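B-cell lymphoma 3 protein (PDB 1K1A) regulates transcription of NF-kappaB target genes, inhibiting nuclear translocation of the p50 subunit in the cytoplasm and acting as a transcriptional activator in the nucleus. Local coordinates at residues A[40-43]-A[44-48]; A[79-82]-A[83-86]; A[166-169]-A[170-174]; A[178-181]-A[182-186]. All blocks are in the same frame, centred on the assembly; numbering follows the deposited sequence.

The four contacts follow one another along the chain of this ankyrin repeat domain; none nests in or crosses another. Contact 1 closes the hairpin loop between helix 22-34 and helix 49-55, leading into ANK 2. Contact 2, with its nearest atoms about 6 Å from contact 1, is the buried start of helix 82-88 in ANK 3. Contact 3 lies farther along, its centre about 23 Å from that of contact 2, and ends helix 163-171 of ANK 5. A few residues later contact 4 closes the next hairpin loop, passing from ANK 5 into helix 186-193 of ANK 6. Contacts 1 and 4 lie about 39 Å apart, centre to centre, on opposite sides of the chain's centre.

Contact 1 (A[40-43]-A[44-48]); sequences DIYN and NLRQT
D40 meets T48 where the ankyrin hairpin loop narrows before helix 49-55: D40 OD1 lies 4.1 Å from T48 CB, a loose contact, while D40 OD2 bonds to the backbone N of S71. T48, the N-cap of helix 49-55, bonds through OG1 to H51 N. I41 takes part through its carbonyl, toward which the CA-H of T48 points nearly straight (T48 CA to I41 O 3.4 Å). Y42 lays one side of its ring along the turn. Its CE1 touches CG of R46 at 3.6 Å and the methyl CG2 of T48, while the backbone N of Q47 lies at the ring edge; the guanidinium plane of R46 is steeply inclined to the ring, and Y42 OH goes on to the carbonyl of L75. N43 closes the loop. Its carbonyl receives R46 N across a type I beta turn that runs from N43 to R46. With CG between the backbone N and the carbonyl carbon (chi1 62°), the side chain folds back over this turn, and OD1 accepts two backbone N-H groups from opposite faces of the amide plane: L45 N at 2.9 Å, rather bent, and Q47 N at 3.0 Å, straighter at 163°. One amide oxygen thus holds an N-H inside the turn and another just beyond it. The amide planes of N43 and Q47 are 29° apart. With OD1 accepting, the way the N43 amide is turned is fixed by its other end: N43 ND2 donates, nearly straight, to a lone pair of Q47 OE1 at 3.0 Å.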
loop_
_atom_site.group_PDB
_atom_site.type_symbol
_atom_site.label_atom_id
_atom_site.label_comp_id
_atom_site.label_asym_id
_atom_site.label_seq_id
_atom_site.Cartn_x
_atom_site.Cartn_y
_atom_site.Cartn_z
ATOM N N ASP A 40 19.262 -4.236 -12.516
ATOM C CA ASP A 40 18.922 -3.354 -11.409
ATOM C C ASP A 40 20.036 -2.357 -11.151
ATOM O O ASP A 40 20.674 -2.379 -10.097
ATOM C CB ASP A 40 18.622 -4.162 -10.149
ATOM C CG ASP A 40 17.290 -4.893 -10.232
ATOM O OD1 ASP A 40 16.337 -4.338 -10.832
ATOM O OD2 ASP A 40 17.100 -6.019 -9.723
ATOM N N ILE A 41 20.274 -1.496 -12.135
ATOM C CA ILE A 41 21.285 -0.459 -12.040
ATOM C C ILE A 41 20.628 0.858 -11.668
ATOM O O ILE A 41 19.615 1.245 -12.238
ATOM C CB ILE A 41 22.053 -0.315 -13.364
ATOM C CG1 ILE A 41 21.095 -0.312 -14.556
ATOM C CG2 ILE A 41 23.065 -1.446 -13.511
ATOM C CD1 ILE A 41 21.002 -1.639 -15.258
ATOM N N TYR A 42 21.205 1.534 -10.696
ATOM C CA TYR A 42 20.654 2.788 -10.206
ATOM C C TYR A 42 21.152 4.014 -10.973
ATOM O O TYR A 42 22.310 4.068 -11.378
ATOM C CB TYR A 42 21.033 2.959 -8.737
ATOM C CG TYR A 42 20.298 2.050 -7.774
ATOM C CD1 TYR A 42 18.945 2.223 -7.528
ATOM C CD2 TYR A 42 20.969 1.043 -7.082
ATOM C CE1 TYR A 42 18.263 1.410 -6.628
ATOM C CE2 TYR A 42 20.297 0.225 -6.173
ATOM C CZ TYR A 42 18.939 0.424 -5.952
ATOM O OH TYR A 42 18.253 -0.371 -5.058
ATOM N N ASN A 43 20.267 4.991 -11.179
ATOM C CA ASN A 43 20.687 6.314 -11.645
ATOM C C ASN A 43 20.975 7.147 -10.387
ATOM O O ASN A 43 20.995 6.604 -9.282
ATOM C CB ASN A 43 19.619 6.973 -12.547
ATOM C CG ASN A 43 18.301 7.216 -11.819
ATOM O OD1 ASN A 43 18.235 7.107 -10.606
ATOM N ND2 ASN A 43 17.247 7.549 -12.569
ATOM N N ASN A 44 21.195 8.453 -10.524
ATOM C CA ASN A 44 21.541 9.252 -9.346
ATOM C C ASN A 44 20.377 9.578 -8.440
ATOM O O ASN A 44 20.553 10.172 -7.374
ATOM C CB ASN A 44 22.288 10.520 -9.733
ATOM C CG ASN A 44 23.715 10.249 -10.027
ATOM O OD1 ASN A 44 24.038 9.613 -11.029
ATOM N ND2 ASN A 44 24.592 10.687 -9.144
ATOM N N LEU A 45 19.194 9.161 -8.860
ATOM C CA LEU A 45 17.981 9.337 -8.072
ATOM C C LEU A 45 17.650 8.052 -7.344
ATOM O O LEU A 45 16.620 7.944 -6.683
ATOM C CB LEU A 45 16.824 9.737 -8.988
ATOM C CG LEU A 45 16.982 11.144 -9.558
ATOM C CD1 LEU A 45 15.917 11.431 -10.610
ATOM C CD2 LEU A 45 16.913 12.158 -8.423
ATOM N N ARG A 46 18.550 7.085 -7.452
ATOM C CA ARG A 46 18.355 5.759 -6.868
ATOM C C ARG A 46 17.118 5.041 -7.418
ATOM O O ARG A 46 16.369 4.391 -6.670
ATOM C CB ARG A 46 18.335 5.802 -5.335
ATOM C CG ARG A 46 18.518 4.428 -4.737
ATOM C CD ARG A 46 18.612 4.386 -3.244
ATOM N NE ARG A 46 19.867 4.939 -2.753
ATOM C CZ ARG A 46 20.055 5.311 -1.502
ATOM N NH1 ARG A 46 19.067 5.179 -0.629
ATOM N NH2 ARG A 46 21.221 5.809 -1.116
ATOM N N GLN A 47 16.917 5.163 -8.727
ATOM C CA GLN A 47 15.864 4.447 -9.431
ATOM C C GLN A 47 16.483 3.423 -10.369
ATOM O O GLN A 47 17.441 3.726 -11.080
ATOM C CB GLN A 47 15.034 5.411 -10.292
ATOM C CG GLN A 47 14.512 6.633 -9.565
ATOM C CD GLN A 47 13.905 7.650 -10.511
ATOM O OE1 GLN A 47 14.487 7.963 -11.550
ATOM N NE2 GLN A 47 12.735 8.161 -10.160
ATOM N N THR A 48 15.938 2.215 -10.373
ATOM C CA THR A 48 16.296 1.231 -11.380
ATOM C C THR A 48 15.353 1.434 -12.547
ATOM O O THR A 48 14.359 2.156 -12.430
ATOM C CB THR A 48 16.111 -0.195 -10.850
ATOM O OG1 THR A 48 14.724 -0.422 -10.549
ATOM C CG2 THR A 48 16.822 -0.388 -9.504
#

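Contact 2 (A[79-82]-A[83-86])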
loop_
_atom_site.group_PDB
_atom_site.type_symbol
_atom_site.label_atom_id
_atom_site.label_comp_id
_atom_site.label_asym_id
_atom_site.label_seq_id
_atom_site.Cartn_x
_atom_site.Cartn_y
_atom_site.Cartn_z
ATOM N N GLY A 79 13.004 3.946 -0.061
ATOM C CA GLY A 79 12.820 2.566 0.358
ATOM C C GLY A 79 11.576 1.908 -0.229
ATOM O O GLY A 79 11.075 0.917 0.311
ATOM N N GLN A 80 11.061 2.475 -1.319
ATOM C CA GLN A 80 9.886 1.905 -2.006
ATOM C C GLN A 80 10.276 0.736 -2.887
ATOM O O GLN A 80 11.257 0.817 -3.622
ATOM C CB GLN A 80 9.204 2.959 -2.893
ATOM C CG GLN A 80 8.756 4.229 -2.168
ATOM C CD GLN A 80 7.387 4.094 -1.528
ATOM O OE1 GLN A 80 6.411 4.681 -2.001
ATOM N NE2 GLN A 80 7.309 3.320 -0.459
ATOM N N THR A 81 9.509 -0.352 -2.814
ATOM C CA THR A 81 9.659 -1.455 -3.763
ATOM C C THR A 81 8.799 -1.126 -4.971
ATOM O O THR A 81 8.071 -0.139 -4.964
ATOM C CB THR A 81 9.177 -2.805 -3.170
ATOM O OG1 THR A 81 7.778 -2.718 -2.832
ATOM C CG2 THR A 81 9.879 -3.116 -1.820
ATOM N N ALA A 82 8.886 -1.950 -6.007
ATOM C CA ALA A 82 8.047 -1.780 -7.188
ATOM C C ALA A 82 6.563 -1.735 -6.802
ATOM O O ALA A 82 5.790 -0.930 -7.335
ATOM C CB ALA A 82 8.306 -2.900 -8.160
ATOM N N ALA A 83 6.172 -2.601 -5.873
ATOM C CA ALA A 83 4.788 -2.670 -5.418
ATOM C C ALA A 83 4.329 -1.373 -4.756
ATOM O O ALA A 83 3.209 -0.917 -5.001
ATOM C CB ALA A 83 4.580 -3.858 -4.478
ATOM N N HIS A 84 5.187 -0.793 -3.907
ATOM C CA HIS A 84 4.879 0.473 -3.244
ATOM C C HIS A 84 4.636 1.547 -4.299
ATOM O O HIS A 84 3.716 2.358 -4.184
ATOM C CB HIS A 84 6.054 0.965 -2.366
ATOM C CG HIS A 84 6.277 0.186 -1.100
ATOM N ND1 HIS A 84 5.572 0.426 0.066
ATOM C CD2 HIS A 84 7.204 -0.750 -0.786
ATOM C CE1 HIS A 84 6.024 -0.365 1.025
ATOM N NE2 HIS A 84 7.016 -1.087 0.535
ATOM N N LEU A 85 5.503 1.584 -5.304
ATOM C CA LEU A 85 5.412 2.619 -6.337
ATOM C C LEU A 85 4.160 2.467 -7.190
ATOM O O LEU A 85 3.544 3.466 -7.573
ATOM C CB LEU A 85 6.667 2.631 -7.219
ATOM C CG LEU A 85 7.954 3.106 -6.539
ATOM C CD1 LEU A 85 9.131 2.958 -7.489
ATOM C CD2 LEU A 85 7.815 4.563 -6.081
ATOM N N ALA A 86 3.781 1.225 -7.490
ATOM C CA ALA A 86 2.544 0.977 -8.233
ATOM C C ALA A 86 1.342 1.504 -7.456
ATOM O O ALA A 86 0.423 2.079 -8.042
ATOM C CB ALA A 86 2.375 -0.500 -8.563
#
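A83 stands at the start of helix 82-88 in the third ankyrin repeat, in the first turn after the N-cap T81. H84 follows, and its backbone N makes a capping bond to the T81 hydroxyl that is weak: H84 N to T81 OG1 is 3.4 Å, and the position of that oxygen is less sure. The T81 hydroxyl faces the helix because chi1 of 61° places OG1 between the backbone N and the carbonyl carbon. The imidazole swings back over the loop, with CG anti to its own carbonyl carbon (chi1 -72°), and meets T81 CA at the ring edge while the bent chain of Q80 crosses it at about a right angle. A111, in the loop toward the next repeat, also touches H84. L85 continues the turn: its backbone N bonds to T81 O at 3.1 Å, the first regular helical bond across this junction. The side chain of L85 turns to the stem of Q80, with CD2 3.8 Å from Q80 CB; the same side chain also touches H51 and V54 of helix 49-55, joining the helix start to the preceding repeat. A86 meets V54 as well, and L95 of helix 92-101. The segment ends with A86 N donating to A82 O at 3.0 Å.

Contact 3 (A[166-169]-A[170-174])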
loop_
_atom_site.group_PDB
_atom_site.type_symbol
_atom_site.label_atom_id
_atom_site.label_comp_id
_atom_site.label_asym_id
_atom_site.label_seq_id
_atom_site.Cartn_x
_atom_site.Cartn_y
_atom_site.Cartn_z
ATOM N N VAL A 166 -13.227 1.891 4.461
ATOM C CA VAL A 166 -13.684 1.223 5.666
ATOM C C VAL A 166 -14.559 0.040 5.295
ATOM O O VAL A 166 -14.356 -1.062 5.785
ATOM C CB VAL A 166 -14.437 2.193 6.619
ATOM C CG1 VAL A 166 -15.180 1.416 7.698
ATOM C CG2 VAL A 166 -13.440 3.196 7.260
ATOM N N GLN A 167 -15.505 0.255 4.387
ATOM C CA GLN A 167 -16.370 -0.832 3.943
ATOM C C GLN A 167 -15.587 -1.942 3.223
ATOM O O GLN A 167 -15.816 -3.126 3.455
ATOM C CB GLN A 167 -17.515 -0.293 3.074
ATOM C CG GLN A 167 -18.566 0.491 3.891
ATOM C CD GLN A 167 -19.728 1.027 3.056
ATOM O OE1 GLN A 167 -19.654 1.080 1.826
ATOM N NE2 GLN A 167 -20.801 1.448 3.734
ATOM N N LEU A 168 -14.639 -1.546 2.382
ATOM C CA LEU A 168 -13.837 -2.501 1.620
ATOM C C LEU A 168 -12.974 -3.375 2.531
ATOM O O LEU A 168 -12.903 -4.587 2.350
ATOM C CB LEU A 168 -12.972 -1.767 0.583
ATOM C CG LEU A 168 -12.182 -2.640 -0.399
ATOM C CD1 LEU A 168 -13.102 -3.665 -1.086
ATOM C CD2 LEU A 168 -11.456 -1.782 -1.433
ATOM N N LEU A 169 -12.328 -2.760 3.518
ATOM C CA LEU A 169 -11.467 -3.513 4.432
ATOM C C LEU A 169 -12.237 -4.475 5.337
ATOM O O LEU A 169 -11.803 -5.609 5.565
ATOM C CB LEU A 169 -10.591 -2.566 5.261
ATOM C CG LEU A 169 -9.490 -1.825 4.491
ATOM C CD1 LEU A 169 -9.008 -0.608 5.255
ATOM C CD2 LEU A 169 -8.314 -2.750 4.181
ATOM N N LEU A 170 -13.383 -4.033 5.850
ATOM C CA LEU A 170 -14.184 -4.885 6.720
ATOM C C LEU A 170 -14.711 -6.075 5.935
ATOM O O LEU A 170 -14.787 -7.192 6.439
ATOM C CB LEU A 170 -15.335 -4.096 7.350
ATOM C CG LEU A 170 -14.911 -3.038 8.386
ATOM C CD1 LEU A 170 -16.091 -2.156 8.768
ATOM C CD2 LEU A 170 -14.282 -3.665 9.627
ATOM N N GLN A 171 -15.042 -5.815 4.680
ATOM C CA GLN A 171 -15.502 -6.827 3.752
ATOM C C GLN A 171 -14.449 -7.925 3.590
ATOM O O GLN A 171 -14.780 -9.103 3.385
ATOM C CB GLN A 171 -15.735 -6.130 2.414
ATOM C CG GLN A 171 -16.604 -6.822 1.435
ATOM C CD GLN A 171 -16.983 -5.899 0.294
ATOM O OE1 GLN A 171 -16.486 -6.042 -0.822
ATOM N NE2 GLN A 171 -17.867 -4.952 0.571
ATOM N N HIS A 172 -13.176 -7.541 3.676
ATOM C CA HIS A 172 -12.085 -8.500 3.491
ATOM C C HIS A 172 -11.486 -9.090 4.774
ATOM O O HIS A 172 -10.379 -9.629 4.753
ATOM C CB HIS A 172 -10.990 -7.903 2.610
ATOM C CG HIS A 172 -11.356 -7.848 1.163
ATOM N ND1 HIS A 172 -11.056 -8.864 0.282
ATOM C CD2 HIS A 172 -12.019 -6.910 0.445
ATOM C CE1 HIS A 172 -11.511 -8.550 -0.919
ATOM N NE2 HIS A 172 -12.099 -7.370 -0.847
ATOM N N GLY A 173 -12.198 -8.966 5.888
ATOM C CA GLY A 173 -11.784 -9.612 7.127
ATOM C C GLY A 173 -10.919 -8.824 8.105
ATOM O O GLY A 173 -10.314 -9.412 9.002
ATOM N N ALA A 174 -10.875 -7.502 7.959
ATOM C CA ALA A 174 -10.058 -6.660 8.844
ATOM C C ALA A 174 -10.536 -6.700 10.310
ATOM O O ALA A 174 -11.735 -6.722 10.583
ATOM C CB ALA A 174 -10.043 -5.226 8.343
HETATM O O HOH W 1 -18.952 -3.718 3.092
#
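L169 O is gripped by two backbone N-H groups where helix 163-171 ends: A174 N donates to it at 3.2 Å, and H172 N, 3.0 Å away, makes a weaker, bent bond. The first is the outer bond of a Schellman motif, whose inner partner is G173 N to L170 O; G173, with its positive phi, is the C-prime residue that turns the chain out of the helix. The turn carries A174 back against the last helical turn, its CB 4.1 Å from L169 CB. H172 N also has a weak bond to L168 O, and the same carbonyl lies at the edge of the H172 ring, in its plane, beside CD2. The imidazole runs alongside L168, pointing the same way. L168 reaches it with CG anti to the backbone N (chi1 -174°), which brings CD1 within 3.7 Å of H172 CD2. Two residues earlier, V166 and L170 also lie side by side, V166 CG1 touching L170 CD1 at 3.8 Å. The exposed flank is polar: a water donates to Q167 O at 3.2 Å and accepts from Q171 NE2, joining a backbone carbonyl to the side chain four residues on. Among its neighbours this helix end is covered from several directions: V166 and L169 pack on A157 of helix 153-159, and L170 reaches L154 there too; V166, Q167 and L170 meet T201 of helix 196-204, and L168 and H172 lean on helix 129-137 through V132 and L136.

Contact 4 (A[178-181]-A[182-186]); sequences AQMY and SGSSA
M180 and S184 form the tight part of this ankyrin hairpin loop, whose two limbs run at 152° to each other. M180 N donates to S184 O at 2.9 Å in a nearly straight bond, and a type I beta turn closes the end as G183 N reaches M180 O at 2.7 Å. The thioether folds over the same turn: a bend at chi3 (-63°) brings the methyl CE against S184 CB at 3.5 Å, closer than usual van der Waals contact, with S182 OG also nearby. Beyond, M180 packs on I155 and E159 of helix 153-159. S184 OG instead faces the next hairpin, bonding to N213.

The outer parts are looser. Y181, at the turn, is exposed and points its CB away; its hydroxyl bonds to the carbonyl of I147 in the preceding loop. At the base, A178 O takes a bent CA-H contact from S185, just ahead of helix 186-193. A water bridges the two limbs there, donating to A178 O at 2.7 Å and accepting from A186 N at 2.8 Å.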
loop_
_atom_site.group_PDB
_atom_site.type_symbol
_atom_site.label_atom_id
_atom_site.label_comp_id
_atom_site.label_asym_id
_atom_site.label_seq_id
_atom_site.Cartn_x
_atom_site.Cartn_y
_atom_site.Cartn_z
ATOM N N ALA A 178 -8.802 -3.594 16.293
ATOM C CA ALA A 178 -7.372 -3.319 16.387
ATOM C C ALA A 178 -7.132 -2.012 17.153
ATOM O O ALA A 178 -7.916 -1.064 17.038
ATOM C CB ALA A 178 -6.763 -3.239 14.999
ATOM N N GLN A 179 -6.054 -1.960 17.933
ATOM C CA GLN A 179 -5.735 -0.754 18.716
ATOM C C GLN A 179 -4.375 -0.152 18.365
ATOM O O GLN A 179 -3.425 -0.871 18.029
ATOM C CB GLN A 179 -5.753 -1.067 20.216
ATOM C CG GLN A 179 -7.123 -1.371 20.797
ATOM C CD GLN A 179 -7.030 -1.916 22.221
ATOM O OE1 GLN A 179 -7.324 -1.205 23.184
ATOM N NE2 GLN A 179 -6.600 -3.158 22.352
ATOM N N MET A 180 -4.280 1.168 18.474
ATOM C CA MET A 180 -3.025 1.872 18.271
ATOM C C MET A 180 -2.197 1.787 19.556
ATOM O O MET A 180 -2.668 1.266 20.555
ATOM C CB MET A 180 -3.306 3.336 17.977
ATOM C CG MET A 180 -4.163 3.586 16.758
ATOM S SD MET A 180 -4.358 5.355 16.470
ATOM C CE MET A 180 -5.198 5.823 17.890
ATOM N N TYR A 181 -0.973 2.323 19.529
ATOM C CA TYR A 181 -0.104 2.340 20.713
ATOM C C TYR A 181 -0.829 2.846 21.974
ATOM O O TYR A 181 -0.652 2.306 23.073
ATOM C CB TYR A 181 1.140 3.207 20.463
ATOM C CG TYR A 181 2.158 2.614 19.507
ATOM C CD1 TYR A 181 2.706 1.366 19.737
ATOM C CD2 TYR A 181 2.590 3.322 18.395
ATOM C CE1 TYR A 181 3.655 0.827 18.868
ATOM C CE2 TYR A 181 3.533 2.791 17.523
ATOM C CZ TYR A 181 4.054 1.543 17.765
ATOM O OH TYR A 181 4.982 0.997 16.906
ATOM N N SER A 182 -1.630 3.893 21.810
ATOM C CA SER A 182 -2.367 4.492 22.923
ATOM C C SER A 182 -3.529 3.621 23.394
ATOM O O SER A 182 -4.149 3.895 24.429
ATOM C CB SER A 182 -2.919 5.850 22.505
ATOM O OG SER A 182 -3.883 5.686 21.470
ATOM N N GLY A 183 -3.849 2.593 22.623
ATOM C CA GLY A 183 -4.949 1.723 22.974
ATOM C C GLY A 183 -6.280 2.154 22.380
ATOM O O GLY A 183 -7.309 1.553 22.672
ATOM N N SER A 184 -6.264 3.194 21.553
ATOM C CA SER A 184 -7.483 3.639 20.887
ATOM C C SER A 184 -7.784 2.797 19.640
ATOM O O SER A 184 -6.867 2.355 18.936
ATOM C CB SER A 184 -7.389 5.119 20.514
ATOM O OG SER A 184 -7.493 5.951 21.664
ATOM N N SER A 185 -9.072 2.596 19.368
ATOM C CA SER A 185 -9.510 1.804 18.219
ATOM C C SER A 185 -10.123 2.681 17.129
ATOM O O SER A 185 -10.249 3.894 17.290
ATOM C CB SER A 185 -10.538 0.764 18.668
ATOM O OG SER A 185 -11.727 1.401 19.125
ATOM N N ALA A 186 -10.506 2.060 16.018
ATOM C CA ALA A 186 -11.177 2.763 14.939
ATOM C C ALA A 186 -12.412 3.481 15.478
ATOM O O ALA A 186 -12.711 4.618 15.098
ATOM C CB ALA A 186 -11.584 1.786 13.851
HETATM O O HOH W 2 -9.866 -0.574 15.206
#